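Local coordinates for superoxide dismutase (Methanothermobacter thermautotrophicus, PDB 1MA1), which catalyses the dismutation of superoxide radicals to hydrogen peroxide and molecular oxygen, using one iron ion per subunit of a homotetramer, at residues A[170-175]-A[182-187]; A[22-27]-A[188-193]. All coordinates share one frame; numbering follows the deposited sequence.

Contact 1 (A[170-175]-A[182-187]); sequences EHAYYI and PDYVEA. With FE (Fe (III) ion), chain G.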
# COMPACT_ATOMS: atom_id res chain seq x y z
N GLU A 170 7.29 2.75 15.54
CA GLU A 170 7.09 2.94 16.96
C GLU A 170 8.19 2.26 17.79
O GLU A 170 8.60 2.78 18.83
CB GLU A 170 5.69 2.46 17.36
CG GLU A 170 4.58 3.32 16.72
CD GLU A 170 3.16 2.85 17.02
OE1 GLU A 170 2.85 1.65 16.83
OE2 GLU A 170 2.33 3.68 17.45
N HIS A 171 8.69 1.11 17.31
CA HIS A 171 9.76 0.44 18.05
C HIS A 171 11.01 1.31 18.22
O HIS A 171 11.84 1.04 19.08
CB HIS A 171 10.10 -0.98 17.46
CG HIS A 171 10.66 -1.01 16.06
ND1 HIS A 171 10.36 -2.03 15.20
CD2 HIS A 171 11.54 -0.21 15.40
CE1 HIS A 171 11.03 -1.87 14.07
NE2 HIS A 171 11.76 -0.77 14.16
N ALA A 172 11.14 2.35 17.43
CA ALA A 172 12.36 3.14 17.49
C ALA A 172 12.36 4.12 18.67
O ALA A 172 13.40 4.67 19.02
CB ALA A 172 12.58 3.89 16.16
N TYR A 173 11.20 4.35 19.28
CA TYR A 173 11.09 5.43 20.26
C TYR A 173 10.12 5.16 21.40
O TYR A 173 10.07 5.93 22.38
CB TYR A 173 10.69 6.73 19.56
CG TYR A 173 9.34 6.70 18.86
CD1 TYR A 173 8.15 6.84 19.58
CD2 TYR A 173 9.26 6.56 17.47
CE1 TYR A 173 6.93 6.85 18.93
CE2 TYR A 173 8.03 6.56 16.81
CZ TYR A 173 6.88 6.71 17.54
OH TYR A 173 5.67 6.74 16.87
N TYR A 174 9.34 4.09 21.31
CA TYR A 174 8.25 3.94 22.25
C TYR A 174 8.75 3.76 23.68
O TYR A 174 8.09 4.17 24.63
CB TYR A 174 7.33 2.78 21.88
CG TYR A 174 5.89 3.11 22.20
CD1 TYR A 174 5.14 3.95 21.36
CD2 TYR A 174 5.27 2.61 23.35
CE1 TYR A 174 3.83 4.30 21.66
CE2 TYR A 174 3.95 2.95 23.66
CZ TYR A 174 3.24 3.79 22.81
OH TYR A 174 1.96 4.16 23.11
N ILE A 175 9.93 3.16 23.83
CA ILE A 175 10.50 2.95 25.16
C ILE A 175 10.86 4.28 25.80
O ILE A 175 10.53 4.51 26.96
CB ILE A 175 11.76 2.04 25.09
CG1 ILE A 175 11.36 0.60 24.72
CG2 ILE A 175 12.47 2.03 26.42
CD1 ILE A 175 12.52 -0.34 24.57
N PRO A 182 6.90 13.32 18.33
CA PRO A 182 7.56 14.61 18.08
C PRO A 182 8.78 14.90 18.96
O PRO A 182 9.72 15.55 18.52
CB PRO A 182 6.42 15.60 18.30
CG PRO A 182 5.24 14.84 17.78
CD PRO A 182 5.45 13.50 18.46
N ASP A 183 8.76 14.43 20.21
CA ASP A 183 9.90 14.65 21.09
C ASP A 183 11.08 13.84 20.61
O ASP A 183 12.22 14.30 20.65
CB ASP A 183 9.62 14.25 22.53
CG ASP A 183 8.69 15.21 23.25
OD1 ASP A 183 8.48 16.34 22.74
OD2 ASP A 183 8.18 14.83 24.35
N TYR A 184 10.81 12.61 20.17
CA TYR A 184 11.84 11.76 19.56
C TYR A 184 12.43 12.38 18.28
O TYR A 184 13.65 12.46 18.13
CB TYR A 184 11.25 10.40 19.25
CG TYR A 184 12.10 9.56 18.33
CD1 TYR A 184 11.81 9.48 16.97
CD2 TYR A 184 13.17 8.83 18.82
CE1 TYR A 184 12.58 8.67 16.12
CE2 TYR A 184 13.94 8.02 17.99
CZ TYR A 184 13.64 7.94 16.65
OH TYR A 184 14.40 7.10 15.87
N VAL A 185 11.58 12.81 17.35
CA VAL A 185 12.05 13.51 16.17
C VAL A 185 12.89 14.74 16.53
O VAL A 185 13.92 14.99 15.91
CB VAL A 185 10.88 13.94 15.26
CG1 VAL A 185 11.37 14.86 14.14
CG2 VAL A 185 10.21 12.70 14.71
N GLU A 186 12.46 15.51 17.52
CA GLU A 186 13.22 16.67 17.96
C GLU A 186 14.58 16.28 18.56
O GLU A 186 15.59 16.93 18.29
CB GLU A 186 12.40 17.46 18.98
CG GLU A 186 13.06 18.71 19.48
CD GLU A 186 13.56 19.57 18.35
OE1 GLU A 186 12.80 19.74 17.36
OE2 GLU A 186 14.71 20.09 18.45
N ALA A 187 14.61 15.22 19.37
CA ALA A 187 15.87 14.76 19.94
C ALA A 187 16.85 14.33 18.85
O ALA A 187 18.07 14.47 19.00
CB ALA A 187 15.62 13.60 20.90
FE FE G . 13.39 0.24 13.25
O HOH W 1 12.22 -0.13 11.77

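Contact 2 (A[22-27]-A[188-193]); sequences EPHISR and FWNIVN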
# COMPACT_ATOMS: atom_id res chain seq x y z
N GLU A 22 22.76 8.60 24.24
CA GLU A 22 22.05 9.19 25.38
C GLU A 22 22.39 10.66 25.49
O GLU A 22 23.49 11.07 25.12
CB GLU A 22 22.45 8.50 26.68
CG GLU A 22 22.29 7.00 26.66
CD GLU A 22 22.42 6.36 28.03
OE1 GLU A 22 23.39 6.67 28.76
OE2 GLU A 22 21.55 5.54 28.39
N PRO A 23 21.46 11.47 26.03
CA PRO A 23 20.18 11.08 26.62
C PRO A 23 19.07 11.00 25.57
O PRO A 23 17.90 10.82 25.91
CB PRO A 23 19.94 12.18 27.62
CG PRO A 23 20.42 13.39 26.86
CD PRO A 23 21.73 12.89 26.28
N HIS A 24 19.44 11.17 24.31
CA HIS A 24 18.45 11.39 23.25
C HIS A 24 17.81 10.08 22.82
O HIS A 24 16.60 9.99 22.72
CB HIS A 24 19.15 12.03 22.07
CG HIS A 24 19.99 13.20 22.46
ND1 HIS A 24 19.44 14.41 22.85
CD2 HIS A 24 21.33 13.37 22.48
CE1 HIS A 24 20.41 15.26 23.09
NE2 HIS A 24 21.57 14.66 22.87
N ILE A 25 18.64 9.08 22.57
CA ILE A 25 18.18 7.70 22.51
C ILE A 25 18.88 6.89 23.59
O ILE A 25 20.11 6.83 23.64
CB ILE A 25 18.46 7.06 21.10
CG1 ILE A 25 17.67 7.80 20.02
CG2 ILE A 25 18.07 5.58 21.09
CD1 ILE A 25 18.03 7.41 18.60
N SER A 26 18.08 6.27 24.45
CA SER A 26 18.62 5.55 25.60
C SER A 26 19.31 4.26 25.19
O SER A 26 19.08 3.71 24.11
CB SER A 26 17.51 5.22 26.58
OG SER A 26 16.85 4.04 26.19
N ARG A 27 20.17 3.77 26.08
CA ARG A 27 20.88 2.54 25.85
C ARG A 27 19.90 1.40 25.65
O ARG A 27 20.08 0.54 24.77
CB ARG A 27 21.76 2.24 27.05
CG ARG A 27 22.73 1.09 26.86
CD ARG A 27 22.86 0.29 28.14
NE ARG A 27 21.52 -0.13 28.50
CZ ARG A 27 21.16 -0.68 29.66
NH1 ARG A 27 22.07 -0.91 30.60
NH2 ARG A 27 19.87 -0.91 29.91
N PHE A 188 16.31 13.83 17.74
CA PHE A 188 17.11 13.22 16.69
C PHE A 188 18.13 14.21 16.15
O PHE A 188 19.26 13.83 15.81
CB PHE A 188 16.19 12.75 15.57
CG PHE A 188 16.92 12.30 14.33
CD1 PHE A 188 17.70 11.15 14.34
CD2 PHE A 188 16.83 13.05 13.15
CE1 PHE A 188 18.39 10.76 13.18
CE2 PHE A 188 17.52 12.66 12.00
CZ PHE A 188 18.30 11.52 12.01
N TRP A 189 17.75 15.48 16.06
CA TRP A 189 18.61 16.48 15.45
C TRP A 189 19.85 16.77 16.28
O TRP A 189 20.80 17.39 15.80
CB TRP A 189 17.82 17.78 15.20
CG TRP A 189 16.69 17.59 14.25
CD1 TRP A 189 15.36 17.52 14.55
CD2 TRP A 189 16.79 17.39 12.84
NE1 TRP A 189 14.63 17.30 13.41
CE2 TRP A 189 15.48 17.21 12.34
CE3 TRP A 189 17.87 17.35 11.94
CZ2 TRP A 189 15.21 16.99 10.99
CZ3 TRP A 189 17.59 17.13 10.59
CH2 TRP A 189 16.27 16.95 10.13
N ASN A 190 19.84 16.31 17.53
CA ASN A 190 21.02 16.41 18.37
C ASN A 190 22.09 15.39 18.03
O ASN A 190 23.25 15.55 18.40
CB ASN A 190 20.64 16.24 19.84
CG ASN A 190 19.79 17.37 20.35
OD1 ASN A 190 20.27 18.49 20.43
ND2 ASN A 190 18.54 17.09 20.70
N ILE A 191 21.71 14.33 17.32
CA ILE A 191 22.64 13.24 17.08
C ILE A 191 22.81 12.88 15.61
O ILE A 191 23.45 11.87 15.29
CB ILE A 191 22.21 11.99 17.88
CG1 ILE A 191 20.70 11.72 17.66
CG2 ILE A 191 22.50 12.21 19.34
CD1 ILE A 191 20.22 10.39 18.20
N VAL A 192 22.26 13.69 14.71
CA VAL A 192 22.54 13.52 13.28
C VAL A 192 24.04 13.64 13.02
O VAL A 192 24.68 14.61 13.42
CB VAL A 192 21.81 14.60 12.42
CG1 VAL A 192 21.89 14.23 10.93
CG2 VAL A 192 20.38 14.70 12.85
N ASN A 193 24.59 12.66 12.32
CA ASN A 193 25.98 12.73 11.86
C ASN A 193 26.07 13.34 10.46
O ASN A 193 26.01 12.64 9.45
CB ASN A 193 26.59 11.32 11.85
CG ASN A 193 28.09 11.33 11.57
OD1 ASN A 193 28.62 12.28 10.99
ND2 ASN A 193 28.77 10.26 11.95

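Contact 1 (A[170-175]-A[182-187])
Next to the iron site, Ala172 and Tyr173, which directly follow the metal ligand His171, pack against Tyr184 of helix 181-188. The methylene of Tyr173 does most of the touching: its CB lies over one face of the Tyr184 ring, toward the rim, 3.6 Å from the centroid in a CH-pi contact. The two rings meet obliquely, their centroids 5.2 Å apart and planes at 35°. Because Tyr184 CG stands anti to the backbone N (chi1 166°), its ring reaches out from the helix, and its OH comes 3.7 Å from Ala172 CB; a methyl suits the place because Tyr184, His33 and Asp167 all come close to it. In the C-terminal domain of the iron/manganese superoxide dismutases this segment supplies the last ligand: His171 NE2 binds the iron at 2.1 Å, beside a water, His33, His81 and Asp167. Tyr184 OH hydrogen-bonds to the carbonyl of Asp167, and an alanine here would probably leave that O without this partner and open a gap beneath Tyr173 CB. Tyr173, at the N-cap position of helix 174-177, sends its own hydroxyl to Arg181. Across the subunit boundary, Glu170 OE1 accepts a hydrogen bond from the backbone N of His171 of the second subunit.

Contact 2 (A[22-27]-A[188-193])
His24 and Phe188 bring the two backbones closest, with 6.9 Å between their CA atoms, where the loop leading into helix 27-57 meets the turn that leaves helix 181-188. A cis peptide bond precedes Pro23, and a hydrogen bond from Ile191 N to Phe188 O closes the turn in 188-193. The His24 ring lies between Asn190 CB over one face, 3.6 Å from the centroid in a CH-pi contact, and Pro23 CD of its own segment over the other. The Asn190 amide plane lies 17° from that of the ring, and its ND2 is hydrogen-bonded to Ala187 O, which would help hold the amide in this orientation. Ile191 CG2 approaches His24 CD2 obliquely at 3.5 Å. With Ile191 CG1 set between the backbone N and the carbonyl carbon (chi1 48°), its CD1 extends to meet Ile25 CD1 at 3.7 Å, and Met88 touches both isoleucines. Branched, wholly apolar isoleucines suit the buried side, whereas His24 and Asn190, with polar ends, suit a partly exposed place. Since no hydrogen bond crosses between the segments, the alpha-hairpin and C-terminal domains are joined here by shape and dispersion forces, while His24 O is bonded to Tyr177 OH, outside the two segments.

Contact 1 is nested along the chain inside the long loop closed by contact 2: 22-27 comes first, then 170-175, 182-187 and finally 188-193. Their centres lie about 10 Å apart on the same side of the chain's centre. Helix 181-188 ties them together, carrying the second half of contact 1 and running directly into the second half of contact 2. They also touch, through Ala187 CB and His24 CB at 4.0 Å. Contact 1 stays within the C-terminal domain, next to the iron, while contact 2 joins that domain to the alpha-hairpin domain. The iron draws its ligands from both domains, His33 and His81 from one, Asp167 and His171 from the other.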